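Local coordinates for cellulosomal scaffoldin adaptor protein B (Acetivibrio cellulolyticus, PDB 4U3S) that serves as an adaptor scaffoldin of the cellulosome, represented here by its third type II cohesin domain, a module that probably holds a dockerin of a partner protein, at residues M7-N12 against I20-K25; T30-Y35 against E67-E72; L46-P51 against V116-L121; G75-G80 against S92-A97; N138-T143 against S155-I160. All coordinates share one frame; numbering follows the deposited sequence.

Interaction 1. Residues M7-N12 against I20-K25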
# COMPACT_ATOMS: atom_id res chain seq x y z
N MET A 7 -15.86 -9.25 11.09
CA MET A 7 -14.95 -10.22 11.74
C MET A 7 -15.73 -11.08 12.72
O MET A 7 -16.58 -10.59 13.47
CB MET A 7 -13.84 -9.50 12.50
CG MET A 7 -12.66 -9.09 11.69
SD MET A 7 -11.37 -8.33 12.71
CE MET A 7 -12.03 -6.67 12.96
N ASN A 8 -15.43 -12.37 12.71
CA ASN A 8 -16.00 -13.34 13.65
C ASN A 8 -14.85 -13.97 14.40
O ASN A 8 -13.86 -14.35 13.79
CB ASN A 8 -16.75 -14.43 12.88
CG ASN A 8 -17.85 -13.88 12.01
OD1 ASN A 8 -17.96 -14.22 10.82
ND2 ASN A 8 -18.65 -12.99 12.57
N PHE A 9 -15.01 -14.08 15.72
CA PHE A 9 -14.05 -14.76 16.57
C PHE A 9 -14.52 -16.19 16.81
O PHE A 9 -15.69 -16.42 17.03
CB PHE A 9 -13.93 -14.08 17.93
CG PHE A 9 -13.60 -12.60 17.87
CD1 PHE A 9 -12.57 -12.14 17.08
CD2 PHE A 9 -14.31 -11.69 18.64
CE1 PHE A 9 -12.25 -10.79 17.04
CE2 PHE A 9 -14.01 -10.34 18.60
CZ PHE A 9 -12.97 -9.88 17.80
N ASP A 10 -13.60 -17.16 16.80
CA ASP A 10 -13.98 -18.54 17.17
C ASP A 10 -14.35 -18.62 18.64
O ASP A 10 -15.13 -19.50 19.05
CB ASP A 10 -12.91 -19.59 16.80
CG ASP A 10 -11.56 -19.37 17.49
OD1 ASP A 10 -11.34 -18.30 18.11
OD2 ASP A 10 -10.70 -20.27 17.39
N LYS A 11 -13.78 -17.71 19.44
CA LYS A 11 -14.05 -17.64 20.87
C LYS A 11 -14.06 -16.18 21.28
O LYS A 11 -13.21 -15.40 20.84
CB LYS A 11 -12.94 -18.35 21.66
CG LYS A 11 -12.64 -19.77 21.20
CD LYS A 11 -11.40 -20.31 21.89
CE LYS A 11 -10.87 -21.55 21.20
NZ LYS A 11 -9.41 -21.78 21.49
N ASN A 12 -14.97 -15.79 22.16
CA ASN A 12 -15.03 -14.39 22.59
C ASN A 12 -14.60 -14.21 24.03
O ASN A 12 -14.76 -13.14 24.62
CB ASN A 12 -16.43 -13.81 22.36
CG ASN A 12 -17.48 -14.43 23.27
OD1 ASN A 12 -17.34 -15.57 23.72
ND2 ASN A 12 -18.53 -13.67 23.55
N ILE A 20 -7.21 -16.57 20.23
CA ILE A 20 -8.49 -16.28 19.59
C ILE A 20 -8.23 -16.09 18.10
O ILE A 20 -7.31 -15.37 17.72
CB ILE A 20 -9.06 -14.95 20.13
CG1 ILE A 20 -9.30 -15.05 21.63
CG2 ILE A 20 -10.33 -14.57 19.39
CD1 ILE A 20 -9.50 -13.69 22.25
N LYS A 21 -9.04 -16.73 17.27
CA LYS A 21 -8.90 -16.63 15.82
C LYS A 21 -9.95 -15.65 15.33
O LYS A 21 -11.14 -15.89 15.49
CB LYS A 21 -9.09 -17.99 15.15
CG LYS A 21 -8.04 -19.04 15.48
CD LYS A 21 -8.25 -20.30 14.64
CE LYS A 21 -7.44 -21.49 15.14
NZ LYS A 21 -7.03 -22.35 14.00
N ALA A 22 -9.49 -14.56 14.73
CA ALA A 22 -10.38 -13.57 14.13
C ALA A 22 -10.45 -13.80 12.64
O ALA A 22 -9.47 -13.71 11.93
CB ALA A 22 -9.89 -12.17 14.44
N THR A 23 -11.62 -14.15 12.15
CA THR A 23 -11.80 -14.37 10.73
C THR A 23 -12.51 -13.18 10.08
O THR A 23 -13.62 -12.79 10.49
CB THR A 23 -12.62 -15.64 10.44
OG1 THR A 23 -11.90 -16.79 10.89
CG2 THR A 23 -12.86 -15.77 8.95
N VAL A 24 -11.88 -12.63 9.05
CA VAL A 24 -12.52 -11.61 8.22
C VAL A 24 -13.37 -12.31 7.17
O VAL A 24 -12.85 -13.15 6.42
CB VAL A 24 -11.49 -10.70 7.54
CG1 VAL A 24 -12.22 -9.59 6.78
CG2 VAL A 24 -10.55 -10.12 8.58
N LYS A 25 -14.63 -11.92 7.08
CA LYS A 25 -15.64 -12.62 6.29
C LYS A 25 -16.41 -11.58 5.48
O LYS A 25 -16.71 -10.48 5.97
CB LYS A 25 -16.59 -13.38 7.20
CG LYS A 25 -17.58 -14.25 6.47
CD LYS A 25 -18.89 -14.37 7.23
CE LYS A 25 -19.90 -15.21 6.45
NZ LYS A 25 -20.26 -14.62 5.12
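Asn8 and Thr23 make an antiparallel hydrogen-bonded pair. Asn8 N donates to Thr23 O over 2.9 Å, and Thr23 N answers to Asn8 O at 2.8 Å, almost straight with 175° at the hydrogen. Further along, Asp10 N gives a longer bond of 3.1 Å to Lys21 O, lying in the plane of that carbonyl. Although regular strand ends at Phe9, a side chain prolongs the pairing: Asp10 CG sits between its own backbone N and carbonyl carbon (chi1 61°), which carries OD1 to Lys21 N at 2.9 Å. The N-H meets this oxygen from above the carboxylate plane. Asp10 OD2 lies against the aliphatic part of Lys21, 3.5 Å from Lys21 CG, whereas Lys21 NZ stays 5.4 Å from Asp10 OD2, too far for a salt bridge.

The face bearing Met7, Phe9, Ala22 and Val24 is apolar. Phe9 presents the edge of its ring, with CD1 3.8 Å from Ala22 CB, and Met7 CG meets Val24 CG2 at 3.9 Å. Behind this first shell, Pro162 and Ile165 pack on Phe9, and strand 111-120 bonds to the backbone of Ile20, Ala22 and Val24. Strand 19-27 is thus flanked by partners along both edges, and the pairing with 4-9 is an antiparallel beta hairpin in one sheet of the cohesin beta-sandwich.

Interaction 2. Residues T30-Y35 against E67-E72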
# COMPACT_ATOMS: atom_id res chain seq x y z
N THR A 30 -20.26 -8.17 -4.83
CA THR A 30 -20.35 -8.50 -6.25
C THR A 30 -18.97 -8.56 -6.93
O THR A 30 -18.23 -7.60 -6.93
CB THR A 30 -21.26 -7.51 -6.99
OG1 THR A 30 -22.56 -7.60 -6.41
CG2 THR A 30 -21.34 -7.82 -8.49
N ASN A 31 -18.66 -9.70 -7.54
CA ASN A 31 -17.44 -9.81 -8.36
C ASN A 31 -16.15 -9.48 -7.60
O ASN A 31 -15.21 -8.91 -8.16
CB ASN A 31 -17.60 -8.98 -9.64
CG ASN A 31 -18.73 -9.51 -10.52
OD1 ASN A 31 -19.06 -10.70 -10.48
ND2 ASN A 31 -19.35 -8.62 -11.30
N PHE A 32 -16.12 -9.87 -6.33
CA PHE A 32 -15.01 -9.59 -5.40
C PHE A 32 -13.67 -10.12 -5.91
O PHE A 32 -13.55 -11.30 -6.29
CB PHE A 32 -15.35 -10.21 -4.06
CG PHE A 32 -14.27 -10.13 -3.06
CD1 PHE A 32 -14.00 -8.94 -2.38
CD2 PHE A 32 -13.54 -11.25 -2.73
CE1 PHE A 32 -12.99 -8.90 -1.43
CE2 PHE A 32 -12.55 -11.21 -1.79
CZ PHE A 32 -12.28 -10.04 -1.12
N SER A 33 -12.65 -9.27 -5.88
CA SER A 33 -11.31 -9.64 -6.36
C SER A 33 -10.21 -9.38 -5.35
O SER A 33 -9.07 -9.76 -5.60
CB SER A 33 -10.95 -8.89 -7.63
OG SER A 33 -10.69 -7.50 -7.37
N GLY A 34 -10.53 -8.72 -4.24
CA GLY A 34 -9.48 -8.39 -3.27
C GLY A 34 -9.93 -7.49 -2.16
O GLY A 34 -10.91 -6.76 -2.31
N TYR A 35 -9.21 -7.54 -1.04
CA TYR A 35 -9.51 -6.69 0.10
C TYR A 35 -8.21 -6.06 0.61
O TYR A 35 -7.13 -6.64 0.48
CB TYR A 35 -10.17 -7.51 1.26
CG TYR A 35 -9.18 -8.36 2.01
CD1 TYR A 35 -8.91 -9.65 1.61
CD2 TYR A 35 -8.42 -7.83 3.07
CE1 TYR A 35 -7.94 -10.40 2.23
CE2 TYR A 35 -7.43 -8.56 3.68
CZ TYR A 35 -7.20 -9.85 3.27
OH TYR A 35 -6.19 -10.57 3.88
N GLU A 67 -11.35 -18.94 2.58
CA GLU A 67 -11.84 -19.76 1.47
C GLU A 67 -11.80 -19.04 0.12
O GLU A 67 -11.75 -19.68 -0.94
CB GLU A 67 -13.24 -20.31 1.75
CG GLU A 67 -14.36 -19.33 1.82
CD GLU A 67 -15.51 -19.88 2.65
OE1 GLU A 67 -15.91 -21.06 2.45
OE2 GLU A 67 -16.01 -19.16 3.53
N LEU A 68 -11.83 -17.71 0.14
CA LEU A 68 -11.73 -16.92 -1.09
C LEU A 68 -10.28 -16.49 -1.37
O LEU A 68 -9.45 -16.48 -0.48
CB LEU A 68 -12.63 -15.71 -1.01
CG LEU A 68 -14.09 -15.96 -0.62
CD1 LEU A 68 -14.83 -14.64 -0.78
CD2 LEU A 68 -14.75 -17.10 -1.38
N LEU A 69 -10.02 -16.12 -2.62
CA LEU A 69 -8.72 -15.60 -3.08
C LEU A 69 -7.62 -16.65 -3.06
O LEU A 69 -6.44 -16.30 -2.93
CB LEU A 69 -8.30 -14.34 -2.33
CG LEU A 69 -9.33 -13.23 -2.24
CD1 LEU A 69 -8.90 -12.07 -1.35
CD2 LEU A 69 -9.73 -12.68 -3.62
N VAL A 70 -7.98 -17.91 -3.22
CA VAL A 70 -6.99 -18.99 -3.22
C VAL A 70 -6.87 -19.73 -4.55
O VAL A 70 -6.13 -20.71 -4.67
CB VAL A 70 -7.20 -19.95 -2.03
CG1 VAL A 70 -6.93 -19.19 -0.72
CG2 VAL A 70 -8.58 -20.58 -2.05
N ASN A 71 -7.59 -19.27 -5.58
CA ASN A 71 -7.47 -19.86 -6.91
C ASN A 71 -6.18 -19.42 -7.59
O ASN A 71 -6.04 -18.25 -8.04
CB ASN A 71 -8.68 -19.50 -7.75
CG ASN A 71 -8.80 -20.33 -9.00
OD1 ASN A 71 -7.80 -20.62 -9.66
ND2 ASN A 71 -10.03 -20.68 -9.37
N GLU A 72 -5.20 -20.33 -7.64
CA GLU A 72 -3.86 -19.97 -8.08
C GLU A 72 -3.81 -19.51 -9.55
O GLU A 72 -2.91 -18.75 -9.93
CB GLU A 72 -2.90 -21.13 -7.85
CG GLU A 72 -2.68 -21.44 -6.36
CD GLU A 72 -1.85 -20.41 -5.61
OE1 GLU A 72 -1.24 -19.54 -6.25
OE2 GLU A 72 -1.73 -20.55 -4.36
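Phe32 places CG opposite its backbone N (chi1 174°), while Leu69 turns CG away from its carbonyl carbon (chi1 -50°); with these rotations the two side chains cross at about a right angle. The branched end of Leu69 then closes on one corner of the ring: Phe32 CE2 is 3.7 Å from Leu69 CD2 and 3.8 Å from Leu69 CD1, an approach that is neither face-on nor edge-on. Leu68 adds a looser touch, its CD1 standing 4.1 Å from Phe32 CD2.

The two methyls of Leu69 divide the remaining work. CD1 reaches the edge of the Tyr35 ring near its plane, 3.8 Å from Tyr35 CD1, and CD2 lies 3.6 Å from the carbonyl oxygen Ser33 O. This is core packing of the cohesin beta-sandwich: the loop holding 67-72 leaves strand 64-65 of one sheet and leads to strand 76-80 of the other, and on its way it inserts Leu69 beside the start of strand 32-40. All six touching residues are buried, and no hydrogen bond joins the two segments.

Within 30-35 the backbone also folds against the aromatic group, since Gly34 N stands 3.7 Å above the plane of the Phe32 ring, over its centre. The loop itself is held by polar bonds at the backbone of Leu69, whose N donates to Glu108 OE1 and whose O accepts from Arg93 NE. Val113 and Leu145, one from each sheet, both pack on Phe32.

Interaction 3. Residues L46-P51 against V116-L121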
# COMPACT_ATOMS: atom_id res chain seq x y z
N LEU A 46 -3.67 -7.89 23.80
CA LEU A 46 -3.65 -8.95 22.82
C LEU A 46 -2.38 -8.87 21.99
O LEU A 46 -1.96 -7.79 21.61
CB LEU A 46 -4.87 -8.87 21.89
CG LEU A 46 -6.26 -8.94 22.51
CD1 LEU A 46 -7.32 -8.81 21.43
CD2 LEU A 46 -6.47 -10.21 23.31
N GLN A 47 -1.77 -10.03 21.74
CA GLN A 47 -0.61 -10.13 20.87
C GLN A 47 -1.06 -10.78 19.57
O GLN A 47 -1.58 -11.91 19.58
CB GLN A 47 0.45 -11.01 21.53
CG GLN A 47 1.67 -11.26 20.68
CD GLN A 47 2.62 -12.23 21.34
OE1 GLN A 47 2.20 -13.19 21.99
NE2 GLN A 47 3.91 -11.94 21.24
N ALA A 48 -0.83 -10.09 18.45
CA ALA A 48 -1.13 -10.66 17.16
C ALA A 48 -0.19 -11.83 16.85
O ALA A 48 1.03 -11.69 17.02
CB ALA A 48 -1.01 -9.59 16.08
N VAL A 49 -0.75 -12.96 16.42
CA VAL A 49 -0.00 -14.18 16.11
C VAL A 49 -0.63 -14.89 14.91
O VAL A 49 -1.78 -14.61 14.55
CB VAL A 49 0.04 -15.20 17.27
CG1 VAL A 49 0.59 -14.57 18.53
CG2 VAL A 49 -1.35 -15.78 17.54
N ASN A 50 0.13 -15.77 14.29
CA ASN A 50 -0.43 -16.60 13.24
C ASN A 50 -1.42 -17.54 13.90
O ASN A 50 -1.07 -18.20 14.87
CB ASN A 50 0.68 -17.37 12.51
CG ASN A 50 0.14 -18.29 11.45
OD1 ASN A 50 -0.55 -19.23 11.75
ND2 ASN A 50 0.49 -18.03 10.20
N PRO A 51 -2.66 -17.60 13.39
CA PRO A 51 -3.72 -18.34 14.09
C PRO A 51 -3.50 -19.86 14.04
O PRO A 51 -3.97 -20.57 14.93
CB PRO A 51 -4.98 -17.89 13.34
CG PRO A 51 -4.51 -17.57 11.97
CD PRO A 51 -3.17 -16.92 12.18
N VAL A 116 -6.58 -13.97 11.36
CA VAL A 116 -5.49 -13.50 12.20
C VAL A 116 -5.70 -14.06 13.60
O VAL A 116 -6.81 -14.35 14.02
CB VAL A 116 -5.32 -11.95 12.19
CG1 VAL A 116 -5.19 -11.46 10.75
CG2 VAL A 116 -6.47 -11.23 12.82
N GLY A 117 -4.62 -14.27 14.31
CA GLY A 117 -4.66 -14.84 15.65
C GLY A 117 -4.39 -13.75 16.67
O GLY A 117 -3.63 -12.83 16.41
N PHE A 118 -5.03 -13.84 17.83
CA PHE A 118 -4.73 -12.96 18.96
C PHE A 118 -4.54 -13.79 20.24
O PHE A 118 -5.45 -14.50 20.68
CB PHE A 118 -5.84 -11.95 19.17
CG PHE A 118 -5.92 -10.90 18.09
CD1 PHE A 118 -4.95 -9.90 17.99
CD2 PHE A 118 -6.97 -10.89 17.17
CE1 PHE A 118 -5.03 -8.92 17.00
CE2 PHE A 118 -7.03 -9.93 16.19
CZ PHE A 118 -6.08 -8.93 16.11
N LYS A 119 -3.35 -13.70 20.83
CA LYS A 119 -3.09 -14.38 22.09
C LYS A 119 -3.30 -13.38 23.21
O LYS A 119 -2.81 -12.26 23.15
CB LYS A 119 -1.67 -14.93 22.13
CG LYS A 119 -1.35 -15.59 23.45
CD LYS A 119 0.11 -15.89 23.61
CE LYS A 119 0.50 -17.15 22.86
NZ LYS A 119 1.83 -17.60 23.35
N ALA A 120 -4.06 -13.78 24.21
CA ALA A 120 -4.33 -12.91 25.34
C ALA A 120 -3.10 -12.74 26.23
O ALA A 120 -2.46 -13.71 26.63
CB ALA A 120 -5.50 -13.44 26.15
N LEU A 121 -2.75 -11.49 26.50
CA LEU A 121 -1.67 -11.14 27.41
C LEU A 121 -2.25 -10.81 28.77
O LEU A 121 -1.63 -11.09 29.78
CB LEU A 121 -0.91 -9.91 26.91
CG LEU A 121 -0.36 -10.03 25.49
CD1 LEU A 121 0.27 -8.72 25.05
CD2 LEU A 121 0.64 -11.18 25.40
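Strands 46-49 and 116-120 are antiparallel neighbours in one sheet of the cohesin beta-sandwich, running at 145° to each other, and the pair Gln47 with Lys119 shows the regular part of their bonding. Gln47 N donates to Lys119 O over 2.8 Å in the plane of that carbonyl, and Lys119 N returns a bond of the same length to Gln47 O.

Toward Pro51 the geometry deteriorates. Val49 N still reaches Gly117 O at 2.9 Å, but from well above the carbonyl plane, 52° out of it, and the return bond from Gly117 N to Val49 O is weak, bent to 129° at the hydrogen. The chain of 46-51 curls here over the glycine: Pro51 CD lies 3.7 Å from Gly117 N, and the CA atoms of Pro51 and Gly117 come within 3.9 Å, a closeness that the absence of a side chain on Gly117 permits.

The two faces differ in character. On one, Leu46 and Phe118 cross at about a right angle; the ring atom Phe118 CD1 is 4.0 Å from Leu46 CB, and CE1 continues onto Ala48 CB. On the other, Gln47 and Lys119 run side by side in the same direction. Past the strand end, Leu121 turns toward 46-51, its CD2 3.9 Å from Gln47 CB.

Beyond these residues, Phe118 meets the ring of Tyr41 and the side chain of Leu89 from strand 88-95 in the facing sheet. The opposite edge of strand 111-120 is paired with strand 19-27, through Ala22 at Val116 and Ile20 at Phe118.

Interaction 4. Residues G75-G80 against S92-A97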
# COMPACT_ATOMS: atom_id res chain seq x y z
N GLY A 75 -3.59 -15.80 -9.90
CA GLY A 75 -2.39 -15.12 -9.38
C GLY A 75 -2.59 -14.28 -8.11
O GLY A 75 -2.29 -13.07 -8.08
N PRO A 76 -3.06 -14.92 -7.03
CA PRO A 76 -3.22 -14.21 -5.77
C PRO A 76 -1.90 -13.70 -5.19
O PRO A 76 -0.86 -14.36 -5.32
CB PRO A 76 -3.81 -15.26 -4.84
CG PRO A 76 -3.35 -16.54 -5.39
CD PRO A 76 -3.26 -16.37 -6.88
N ILE A 77 -1.97 -12.53 -4.57
CA ILE A 77 -0.86 -11.89 -3.88
C ILE A 77 -1.36 -11.40 -2.54
O ILE A 77 -2.57 -11.20 -2.35
CB ILE A 77 -0.27 -10.72 -4.70
CG1 ILE A 77 -1.35 -9.68 -5.05
CG2 ILE A 77 0.41 -11.30 -5.91
CD1 ILE A 77 -0.81 -8.38 -5.62
N VAL A 78 -0.42 -11.25 -1.62
CA VAL A 78 -0.77 -11.00 -0.23
C VAL A 78 0.23 -10.06 0.42
O VAL A 78 1.45 -10.16 0.17
CB VAL A 78 -0.88 -12.30 0.56
CG1 VAL A 78 0.43 -13.09 0.59
CG2 VAL A 78 -1.38 -12.03 1.98
N GLN A 79 -0.28 -9.14 1.24
CA GLN A 79 0.56 -8.14 1.92
C GLN A 79 0.20 -8.10 3.39
O GLN A 79 -0.99 -8.25 3.78
CB GLN A 79 0.33 -6.72 1.38
CG GLN A 79 -0.05 -6.60 -0.09
CD GLN A 79 1.01 -7.15 -0.99
OE1 GLN A 79 2.20 -7.10 -0.67
NE2 GLN A 79 0.59 -7.73 -2.12
N GLY A 80 1.22 -7.81 4.19
CA GLY A 80 1.06 -7.58 5.61
C GLY A 80 2.01 -6.48 6.03
O GLY A 80 3.24 -6.57 5.85
N SER A 92 -3.80 -7.40 3.31
CA SER A 92 -4.39 -7.32 2.00
C SER A 92 -4.15 -8.61 1.21
O SER A 92 -3.11 -9.26 1.38
CB SER A 92 -3.75 -6.16 1.22
OG SER A 92 -4.41 -6.09 -0.04
N ARG A 93 -5.12 -8.98 0.38
CA ARG A 93 -4.94 -10.08 -0.58
C ARG A 93 -5.81 -9.80 -1.79
O ARG A 93 -6.90 -9.23 -1.65
CB ARG A 93 -5.32 -11.40 0.07
CG ARG A 93 -4.99 -12.64 -0.74
CD ARG A 93 -5.25 -13.91 0.09
NE ARG A 93 -5.01 -15.08 -0.76
CZ ARG A 93 -3.89 -15.79 -0.80
NH1 ARG A 93 -2.88 -15.51 0.00
NH2 ARG A 93 -3.77 -16.79 -1.66
N SER A 94 -5.33 -10.20 -2.97
CA SER A 94 -6.03 -9.87 -4.20
C SER A 94 -5.54 -10.74 -5.34
O SER A 94 -4.49 -11.33 -5.27
CB SER A 94 -5.81 -8.39 -4.57
OG SER A 94 -4.40 -8.12 -4.77
N TYR A 95 -6.34 -10.83 -6.39
CA TYR A 95 -5.90 -11.51 -7.61
C TYR A 95 -5.25 -10.50 -8.52
O TYR A 95 -5.65 -9.33 -8.55
CB TYR A 95 -7.11 -12.13 -8.30
CG TYR A 95 -7.71 -13.35 -7.64
CD1 TYR A 95 -6.90 -14.40 -7.15
CD2 TYR A 95 -9.08 -13.51 -7.52
CE1 TYR A 95 -7.46 -15.53 -6.59
CE2 TYR A 95 -9.62 -14.66 -6.96
CZ TYR A 95 -8.80 -15.67 -6.52
OH TYR A 95 -9.34 -16.82 -5.96
N THR A 96 -4.29 -10.96 -9.30
CA THR A 96 -3.58 -10.14 -10.29
C THR A 96 -4.13 -10.34 -11.72
O THR A 96 -4.26 -9.35 -12.47
CB THR A 96 -2.07 -10.41 -10.27
OG1 THR A 96 -1.83 -11.83 -10.35
CG2 THR A 96 -1.48 -9.83 -8.99
N ALA A 97 -4.44 -11.58 -12.09
CA ALA A 97 -4.89 -11.91 -13.45
C ALA A 97 -6.39 -11.74 -13.58
O ALA A 97 -7.16 -12.71 -13.68
CB ALA A 97 -4.46 -13.31 -13.88
O HOH W 1 -2.71 -7.88 -2.14
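Tyr95 offers the edge of its ring to Pro76: Pro76 N lies in the ring plane, 3.9 Å from Tyr95 CD1, while Pro76 CB stands 4.0 Å from the same carbon. The Arg93 guanidinium meets its neighbours obliquely. Extended from CG to NE, the arginine runs alongside Pro76 and brings NH2 to 3.5 Å from Pro76 CB, with NH1 near Val78 CB; Arg93 NE is held by Leu69 O.

The backbones beneath these side chains pair antiparallel. Ile77 N donates to Ser94 O at 2.9 Å, nearly along the C=O axis, and Ser94 N bonds back to Ile77 O; Gln79 and Ser92 repeat the exchange, Gln79 N to Ser92 O being the straighter at 170°. At the far end Thr96 replaces backbone by side chain. With OG1 placed between its backbone N and carbonyl carbon (chi1 51°), it gives Gly75 O a short bond of 2.6 Å on an in-plane lone pair, beside a weak one from Thr96 N.

On the face of Ile77, Gln79, Ser92 and Ser94, a water donates to Ser92 OG at 3.2 Å and is hydrogen-bonded to Ser94 OG at 3.1 Å; Ser92 OG also bonds to Tyr35 O. The water's bonds to Ile77 O and Gln79 NE2 are weak. All four residues also pack on side chains of another protein chain, consistent with the dockerin-binding face of cohesins.

Strand 76-80 pairs with 88-95 in a beta hairpin at the edge of the sheet that also holds strand 32-40, which bonds to Arg93 and Tyr95 through Tyr35 and Ser33. Ala97 stands at the N-cap position, right before helix 98-104.

Interaction 5. Residues N138-T143 against S155-I160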
# COMPACT_ATOMS: atom_id res chain seq x y z
N ASN A 138 -9.85 6.66 1.38
CA ASN A 138 -11.22 6.48 0.94
C ASN A 138 -11.87 5.20 1.44
O ASN A 138 -12.93 4.81 0.98
CB ASN A 138 -11.23 6.58 -0.58
CG ASN A 138 -10.85 7.96 -1.03
OD1 ASN A 138 -11.40 8.95 -0.54
ND2 ASN A 138 -9.86 8.06 -1.91
N GLY A 139 -11.23 4.57 2.41
CA GLY A 139 -11.80 3.41 3.08
C GLY A 139 -13.11 3.69 3.78
O GLY A 139 -13.42 4.83 4.16
N ILE A 140 -13.90 2.64 3.91
CA ILE A 140 -15.10 2.63 4.72
C ILE A 140 -14.75 1.94 6.06
O ILE A 140 -14.55 0.74 6.11
CB ILE A 140 -16.25 1.91 3.99
CG1 ILE A 140 -16.48 2.52 2.61
CG2 ILE A 140 -17.52 1.95 4.83
CD1 ILE A 140 -17.61 1.87 1.83
N ILE A 141 -14.64 2.74 7.11
CA ILE A 141 -14.17 2.30 8.42
C ILE A 141 -12.98 1.35 8.26
O ILE A 141 -13.03 0.25 8.76
CB ILE A 141 -15.28 1.64 9.27
CG1 ILE A 141 -16.58 2.45 9.19
CG2 ILE A 141 -14.83 1.56 10.72
CD1 ILE A 141 -17.70 1.93 10.08
N GLY A 142 -11.95 1.76 7.53
CA GLY A 142 -10.72 0.95 7.44
C GLY A 142 -10.79 -0.25 6.52
O GLY A 142 -9.97 -1.15 6.64
N THR A 143 -11.78 -0.27 5.62
CA THR A 143 -11.94 -1.35 4.67
C THR A 143 -11.99 -0.83 3.25
O THR A 143 -12.64 0.19 2.95
CB THR A 143 -13.21 -2.22 4.93
OG1 THR A 143 -14.40 -1.52 4.57
CG2 THR A 143 -13.28 -2.67 6.37
N SER A 155 -19.51 1.72 -2.45
CA SER A 155 -20.82 1.79 -1.83
C SER A 155 -21.40 0.40 -1.82
O SER A 155 -20.84 -0.51 -2.42
CB SER A 155 -21.72 2.75 -2.62
OG SER A 155 -22.20 2.12 -3.81
N GLY A 156 -22.52 0.24 -1.13
CA GLY A 156 -23.28 -1.01 -1.19
C GLY A 156 -22.97 -2.08 -0.16
O GLY A 156 -23.61 -3.11 -0.16
N TYR A 157 -21.99 -1.87 0.72
CA TYR A 157 -21.78 -2.82 1.82
C TYR A 157 -21.62 -2.12 3.17
O TYR A 157 -21.18 -0.98 3.23
CB TYR A 157 -20.58 -3.74 1.52
CG TYR A 157 -19.22 -3.07 1.64
CD1 TYR A 157 -18.65 -2.39 0.56
CD2 TYR A 157 -18.50 -3.12 2.82
CE1 TYR A 157 -17.41 -1.78 0.67
CE2 TYR A 157 -17.27 -2.51 2.93
CZ TYR A 157 -16.72 -1.85 1.85
OH TYR A 157 -15.49 -1.24 2.00
N SER A 158 -21.93 -2.85 4.23
CA SER A 158 -21.83 -2.38 5.60
C SER A 158 -20.60 -3.02 6.23
O SER A 158 -20.16 -4.09 5.83
CB SER A 158 -23.06 -2.79 6.43
OG SER A 158 -24.25 -2.27 5.88
N VAL A 159 -20.05 -2.32 7.21
CA VAL A 159 -18.99 -2.84 8.06
C VAL A 159 -19.59 -3.19 9.42
O VAL A 159 -20.16 -2.35 10.13
CB VAL A 159 -17.85 -1.84 8.21
CG1 VAL A 159 -16.75 -2.40 9.12
CG2 VAL A 159 -17.27 -1.53 6.84
N ILE A 160 -19.48 -4.48 9.78
CA ILE A 160 -20.06 -4.93 11.03
C ILE A 160 -18.91 -5.32 11.93
O ILE A 160 -18.22 -6.31 11.67
CB ILE A 160 -21.02 -6.13 10.83
CG1 ILE A 160 -22.08 -5.80 9.79
CG2 ILE A 160 -21.62 -6.52 12.17
CD1 ILE A 160 -22.76 -7.01 9.20
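Tyr157 and Ile140 approach from opposite directions, and the tyrosine slides antiparallel past Thr143, so that its hydroxyl end lies against a type I' beta turn running from Ile140 to Thr143. The turn precedes strand 143-147 in one sheet of the cohesin beta-sandwich, whereas 155-160 leads into strand 158-160 of the other sheet; the contact therefore joins the two layers.

Two kinds of approach meet at the tyrosine. Thr143 OG1 sits at the ring edge, in its plane, 2.8 Å from Tyr157 OH, close enough for a hydrogen bond that the geometry does not settle. Ile140 comes in obliquely instead, placing CD1 3.8 Å from Tyr157 CZ. With CG set between its backbone N and carbonyl carbon (chi1 73°), Tyr157 swings its ring across to the turn, which the start of the side chain does not face.

Val159 points at the turn directly. It and Thr143 reach toward each other tip to tip, their CG2 methyls 4.2 Å apart. Val159 CG2 is also 4.0 Å from Ile140 CG2 and 3.6 Å from the carbonyl oxygen Ile140 O, while Ile141 CD1 adds a looser contact, 4.2 Å from Val159 CB. Ile5 of strand 4-9 touches Thr143, Tyr157 and Val159, and Phe130 packs on Thr143 and Val159.

The turn is closed by Ile140 N bonding to Thr143 O and by Thr143 N bonding to Ile140 O. That second oxygen is gripped twice: the threonine hydroxyl, OG1, donates to Ile140 O at 2.7 Å, in the carbonyl plane and on a lone pair.

Overall arrangement
Interactions 1 and 3 share a sheet and touch where strand 19-27 lies beside strand 111-120; the centres of the two interactions are about 11 Å apart. Interactions 2 and 4 touch around the other sheet, where strands 32-40 and 88-95 are neighbours, with centres about 9 Å apart. Interaction 5 bridges the layers; its centre lies about 18 Å from that of interaction 1, although strands 158-160 and 4-9 are parallel neighbours. Along the chain, interaction 1 closes first, interactions 2 and 3 alternate their segments, interaction 4 is nested inside the loop of interaction 3, and interaction 5 comes last. Distant pieces of sequence are thereby interleaved into one compact sandwich, with interaction 4, and Ser33 of interaction 2, packing on another protein chain.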